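Local coordinates for PROTEIN (hypothetical protein EF0366) (Enterococcus faecalis, PDB 1VPY) that is of unknown function but adopts the TIM-barrel fold of the DUF72 family and carries bound zinc ions in the crystal, at residues A[178-183]-A[206-211]; A[202-207]-A[254-259]. All coordinates share one frame; numbering follows the deposited sequence.

Interaction 1 of 2, residues A[178-183]-A[206-211]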
loop_
_atom_site.group_PDB
_atom_site.type_symbol
_atom_site.label_atom_id
_atom_site.label_comp_id
_atom_site.label_asym_id
_atom_site.label_seq_id
_atom_site.Cartn_x
_atom_site.Cartn_y
_atom_site.Cartn_z
ATOM N N ILE A 178 -6.305 4.030 2.211
ATOM C CA ILE A 178 -7.108 4.196 3.417
ATOM C C ILE A 178 -6.387 3.521 4.576
ATOM O O ILE A 178 -6.090 2.320 4.509
ATOM C CB ILE A 178 -8.529 3.625 3.263
ATOM C CG1 ILE A 178 -9.190 4.194 1.999
ATOM C CG2 ILE A 178 -9.347 3.956 4.513
ATOM C CD1 ILE A 178 -10.401 3.463 1.553
ATOM N N VAL A 179 -6.092 4.295 5.624
ATOM C CA VAL A 179 -5.241 3.799 6.707
ATOM C C VAL A 179 -5.879 3.725 8.094
ATOM O O VAL A 179 -6.515 4.672 8.557
ATOM C CB VAL A 179 -3.911 4.579 6.815
ATOM C CG1 VAL A 179 -3.065 4.341 5.587
ATOM C CG2 VAL A 179 -4.158 6.084 7.059
ATOM N N ASP A 180 -5.696 2.580 8.743
ATOM C CA ASP A 180 -5.943 2.457 10.170
ATOM C C ASP A 180 -4.581 2.412 10.833
ATOM O O ASP A 180 -3.763 1.551 10.514
ATOM C CB ASP A 180 -6.741 1.197 10.498
ATOM C CG ASP A 180 -7.206 1.175 11.935
ATOM O OD1 ASP A 180 -7.959 2.098 12.330
ATOM O OD2 ASP A 180 -6.804 0.257 12.681
ATOM N N GLU A 181 -4.330 3.357 11.732
ATOM C CA GLU A 181 -3.018 3.488 12.351
ATOM C C GLU A 181 -3.086 4.265 13.678
ATOM O O GLU A 181 -4.087 4.930 13.957
ATOM C CB GLU A 181 -2.028 4.127 11.362
ATOM C CG GLU A 181 -2.363 5.555 10.950
ATOM C CD GLU A 181 -1.364 6.126 9.965
ATOM O OE1 GLU A 181 -1.306 5.621 8.816
ATOM O OE2 GLU A 181 -0.641 7.079 10.338
ATOM N N PRO A 182 -2.029 4.176 14.505
ATOM C CA PRO A 182 -2.028 4.835 15.810
ATOM C C PRO A 182 -2.331 6.332 15.728
ATOM O O PRO A 182 -1.831 7.022 14.843
ATOM C CB PRO A 182 -0.600 4.611 16.300
ATOM C CG PRO A 182 -0.179 3.382 15.629
ATOM C CD PRO A 182 -0.770 3.450 14.276
ATOM N N GLN A 183 -3.155 6.820 16.643
ATOM C CA GLN A 183 -3.517 8.225 16.641
ATOM C C GLN A 183 -2.549 9.050 17.487
ATOM O O GLN A 183 -2.636 9.053 18.715
ATOM C CB GLN A 183 -4.958 8.400 17.122
ATOM C CG GLN A 183 -5.985 7.835 16.157
ATOM C CD GLN A 183 -5.973 8.549 14.824
ATOM O OE1 GLN A 183 -6.265 9.748 14.740
ATOM N NE2 GLN A 183 -5.628 7.821 13.771
ATOM N N HIS A 206 -2.305 -0.761 10.216
ATOM C CA HIS A 206 -1.025 -0.732 10.907
ATOM C C HIS A 206 -1.145 -1.105 12.380
ATOM O O HIS A 206 -0.131 -1.208 13.072
ATOM C CB HIS A 206 -0.401 0.662 10.787
ATOM C CG HIS A 206 -0.067 1.055 9.383
ATOM N ND1 HIS A 206 0.953 0.466 8.668
ATOM C CD2 HIS A 206 -0.626 1.971 8.556
ATOM C CE1 HIS A 206 1.013 1.006 7.462
ATOM N NE2 HIS A 206 0.064 1.920 7.370
ATOM N N GLY A 207 -2.375 -1.294 12.853
ATOM C CA GLY A 207 -2.633 -1.466 14.278
ATOM C C GLY A 207 -2.689 -0.127 14.988
ATOM O O GLY A 207 -2.387 0.908 14.399
ATOM N N ARG A 208 -3.053 -0.137 16.262
ATOM C CA ARG A 208 -3.345 1.114 16.952
ATOM C C ARG A 208 -2.399 1.438 18.112
ATOM O O ARG A 208 -2.705 2.297 18.949
ATOM C CB ARG A 208 -4.807 1.134 17.397
ATOM C CG ARG A 208 -5.747 1.445 16.261
ATOM C CD ARG A 208 -7.145 0.971 16.540
ATOM N NE ARG A 208 -7.932 0.951 15.308
ATOM C CZ ARG A 208 -9.242 0.733 15.257
ATOM N NH1 ARG A 208 -9.936 0.514 16.369
ATOM N NH2 ARG A 208 -9.864 0.737 14.089
ATOM N N ASN A 209 -1.249 0.766 18.133
ATOM C CA ASN A 209 -0.229 0.969 19.155
ATOM C C ASN A 209 0.673 2.163 18.806
ATOM O O ASN A 209 1.486 2.099 17.881
ATOM C CB ASN A 209 0.577 -0.323 19.343
ATOM C CG ASN A 209 1.443 -0.315 20.596
ATOM O OD1 ASN A 209 1.640 0.717 21.236
ATOM N ND2 ASN A 209 1.971 -1.481 20.946
ATOM N N ALA A 210 0.512 3.247 19.561
ATOM C CA ALA A 210 1.198 4.523 19.314
ATOM C C ALA A 210 2.729 4.489 19.456
ATOM O O ALA A 210 3.420 5.328 18.877
ATOM C CB ALA A 210 0.605 5.619 20.206
ATOM N N ALA A 211 3.250 3.526 20.216
ATOM C CA ALA A 211 4.682 3.457 20.542
ATOM C C ALA A 211 5.610 3.554 19.325
ATOM O O ALA A 211 5.572 2.701 18.429
ATOM C CB ALA A 211 4.981 2.202 21.336
#
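At the C-terminal mouth of the TIM barrel, where strand 175-180 gives way to a loop, D180 and R208 form a salt bridge beside a backbone bond from H206. The guanidinium of R208 is gripped side-on: NE gives a hydrogen to D180 OD2 at 2.9 Å, on the lone pair facing the other oxygen, while NH2 reaches D180 OD1, also at 2.9 Å, from above the carboxylate plane. The two flat groups are turned 65° apart, so the pairing is far from coplanar. With CG anti to its backbone N (chi1 -170°), D180 swings its carboxylate toward the arginine, and the hydroxyl of Y229 holds OD2 as well. The backbone carries the parallel pairing of barrel strands 175-180 and 201-205 one residue past the second strand, through a hydrogen bond from H206 N to D180 O of 2.7 Å. Beyond it E181 lies alongside H206, with E181 CB 3.8 Å from H206 CD2 and the carboxylate plane almost perpendicular to the ring. P182 then settles its ring against the turning 206-211 loop, CG over the backbone of N209 and CB 4.2 Å from A210 CB.

Interaction 2 of 2, residues A[202-207]-A[254-259]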
loop_
_atom_site.group_PDB
_atom_site.type_symbol
_atom_site.label_atom_id
_atom_site.label_comp_id
_atom_site.label_asym_id
_atom_site.label_seq_id
_atom_site.Cartn_x
_atom_site.Cartn_y
_atom_site.Cartn_z
ATOM N N LEU A 202 -6.845 0.563 -1.907
ATOM C CA LEU A 202 -5.969 -0.154 -0.998
ATOM C C LEU A 202 -6.158 0.336 0.432
ATOM O O LEU A 202 -6.071 1.544 0.714
ATOM C CB LEU A 202 -4.499 -0.040 -1.430
ATOM C CG LEU A 202 -3.447 -0.792 -0.602
ATOM C CD1 LEU A 202 -3.631 -2.307 -0.682
ATOM C CD2 LEU A 202 -2.054 -0.404 -1.026
ATOM N N PHE A 203 -6.427 -0.628 1.313
ATOM C CA PHE A 203 -6.444 -0.438 2.760
ATOM C C PHE A 203 -5.130 -0.924 3.319
ATOM O O PHE A 203 -4.588 -1.921 2.842
ATOM C CB PHE A 203 -7.529 -1.310 3.389
ATOM C CG PHE A 203 -8.913 -0.750 3.276
ATOM C CD1 PHE A 203 -9.394 0.140 4.239
ATOM C CD2 PHE A 203 -9.744 -1.127 2.228
ATOM C CE1 PHE A 203 -10.674 0.656 4.148
ATOM C CE2 PHE A 203 -11.027 -0.620 2.129
ATOM C CZ PHE A 203 -11.497 0.271 3.092
ATOM N N ARG A 204 -4.627 -0.249 4.346
ATOM C CA ARG A 204 -3.503 -0.771 5.117
ATOM C C ARG A 204 -3.770 -0.560 6.597
ATOM O O ARG A 204 -3.984 0.576 7.054
ATOM C CB ARG A 204 -2.183 -0.109 4.715
ATOM C CG ARG A 204 -1.691 -0.474 3.313
ATOM C CD ARG A 204 -0.336 0.155 3.032
ATOM N NE ARG A 204 0.764 -0.677 3.500
ATOM C CZ ARG A 204 1.871 -0.223 4.080
ATOM N NH1 ARG A 204 2.049 1.075 4.307
ATOM N NH2 ARG A 204 2.801 -1.081 4.453
ATOM N N PHE A 205 -3.769 -1.663 7.341
ATOM C CA PHE A 205 -4.016 -1.616 8.764
ATOM C C PHE A 205 -2.700 -1.798 9.490
ATOM O O PHE A 205 -2.053 -2.846 9.386
ATOM C CB PHE A 205 -5.022 -2.686 9.183
ATOM C CG PHE A 205 -6.300 -2.680 8.382
ATOM C CD1 PHE A 205 -6.933 -1.485 8.047
ATOM C CD2 PHE A 205 -6.883 -3.879 7.982
ATOM C CE1 PHE A 205 -8.117 -1.483 7.305
ATOM C CE2 PHE A 205 -8.066 -3.890 7.251
ATOM C CZ PHE A 205 -8.684 -2.693 6.908
ATOM N N HIS A 206 -2.305 -0.761 10.216
ATOM C CA HIS A 206 -1.025 -0.732 10.907
ATOM C C HIS A 206 -1.145 -1.105 12.380
ATOM O O HIS A 206 -0.131 -1.208 13.072
ATOM C CB HIS A 206 -0.401 0.662 10.787
ATOM C CG HIS A 206 -0.067 1.055 9.383
ATOM N ND1 HIS A 206 0.953 0.466 8.668
ATOM C CD2 HIS A 206 -0.626 1.971 8.556
ATOM C CE1 HIS A 206 1.013 1.006 7.462
ATOM N NE2 HIS A 206 0.064 1.920 7.370
ATOM N N GLY A 207 -2.375 -1.294 12.853
ATOM C CA GLY A 207 -2.633 -1.466 14.278
ATOM C C GLY A 207 -2.689 -0.127 14.988
ATOM O O GLY A 207 -2.387 0.908 14.399
ATOM N N ILE A 254 -4.243 -4.895 3.257
ATOM C CA ILE A 254 -2.960 -5.313 3.803
ATOM C C ILE A 254 -2.934 -5.126 5.314
ATOM O O ILE A 254 -3.053 -4.001 5.822
ATOM C CB ILE A 254 -1.775 -4.546 3.148
ATOM C CG1 ILE A 254 -1.665 -4.870 1.645
ATOM C CG2 ILE A 254 -0.468 -4.809 3.883
ATOM C CD1 ILE A 254 -1.648 -6.345 1.276
ATOM N N PHE A 255 -2.793 -6.239 6.028
ATOM C CA PHE A 255 -2.543 -6.190 7.459
ATOM C C PHE A 255 -1.041 -6.032 7.675
ATOM O O PHE A 255 -0.253 -6.914 7.328
ATOM C CB PHE A 255 -3.075 -7.449 8.150
ATOM C CG PHE A 255 -4.576 -7.493 8.273
ATOM C CD1 PHE A 255 -5.363 -7.963 7.222
ATOM C CD2 PHE A 255 -5.201 -7.056 9.435
ATOM C CE1 PHE A 255 -6.764 -7.992 7.335
ATOM C CE2 PHE A 255 -6.591 -7.093 9.566
ATOM C CZ PHE A 255 -7.375 -7.556 8.515
ATOM N N ASN A 256 -0.651 -4.886 8.223
ATOM C CA ASN A 256 0.752 -4.560 8.419
ATOM C C ASN A 256 1.050 -4.341 9.909
ATOM O O ASN A 256 2.087 -3.795 10.291
ATOM C CB ASN A 256 1.103 -3.330 7.570
ATOM C CG ASN A 256 2.575 -2.971 7.623
ATOM O OD1 ASN A 256 3.450 -3.839 7.570
ATOM N ND2 ASN A 256 2.856 -1.681 7.727
ATOM N N ASN A 257 0.120 -4.774 10.755
ATOM C CA ASN A 257 0.301 -4.675 12.197
ATOM C C ASN A 257 1.291 -5.735 12.638
ATOM O O ASN A 257 1.454 -6.757 11.963
ATOM C CB ASN A 257 -1.037 -4.820 12.930
ATOM C CG ASN A 257 -1.786 -6.078 12.539
ATOM O OD1 ASN A 257 -1.941 -6.388 11.354
ATOM N ND2 ASN A 257 -2.254 -6.813 13.536
ATOM N N ASN A 258 1.946 -5.504 13.771
ATOM C CA ASN A 258 3.132 -6.277 14.089
ATOM C C ASN A 258 2.971 -7.660 14.686
ATOM O O ASN A 258 2.002 -7.967 15.389
ATOM C CB ASN A 258 4.167 -5.454 14.850
ATOM C CG ASN A 258 5.047 -4.657 13.926
ATOM O OD1 ASN A 258 5.098 -4.914 12.722
ATOM N ND2 ASN A 258 5.747 -3.678 14.478
ATOM N N SER A 259 4.015 -8.440 14.423
ATOM C CA SER A 259 4.011 -9.890 14.370
ATOM C C SER A 259 3.164 -10.372 13.194
ATOM O O SER A 259 1.955 -10.120 13.125
ATOM C CB SER A 259 3.591 -10.537 15.683
ATOM O OG SER A 259 3.825 -11.930 15.616
HETATM O O HOH W 1 1.651 -3.203 15.318
#
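The ring of F255 receives the edge of F205 on one face, in a T-shaped pair with centroids 5.1 Å apart and planes at 71°; F205 CD2 comes down toward the rim, 3.6 Å from F255 CE2, and helices 231-245 and 260-273 pack around the two phenylalanines. H206 CE1 lies over one face of the R204 guanidinium, while N256 ND2 meets the edge of the imidazole near its plane. That amide donates to H206 ND1 at 3.0 Å, with the amide turned 74° from the ring. A chi1 of -176° turns the N256 amide away from its own backbone N and lays it alongside R204, and the hydroxyl of T19 hydrogen-bonds N256 OD1. Since H206 NE2 is hydrogen-bonded to E150, both ring nitrogens are engaged and the imidazole's rotation is fixed. R204 has salt bridges to E150 and E46, which hold its guanidinium between two carboxylates. R204, H206 and N256 thus gather where the strands run out into loops. Between the backbones, F205 N donates to I254 O at 2.9 Å, I254 N to F203 O, and N256 N to F205 O at 2.7 Å. Such parallel pairing of adjacent strands, with phenylalanines against the outer helices, is characteristic of a TIM barrel.

Strands 175-180, 201-205 and 250-255 stand sixth, seventh and eighth in the closed parallel sheet, and the central one links the two contacts. Interaction 1 comes first along the chain, joining the end of the sixth strand to the loop after the seventh; interaction 2 joins the seventh strand and the start of that loop to the eighth. Their centres lie about 8 Å apart, and H206 and G207 belong to both. The strands also meet directly: I178 O is 3.0 Å from R204 N, a probable hydrogen bond, and D180 CB packs on F205. Pairing thus runs a little past the strand ends at one mouth, the end where TIM barrels generally place their active sites.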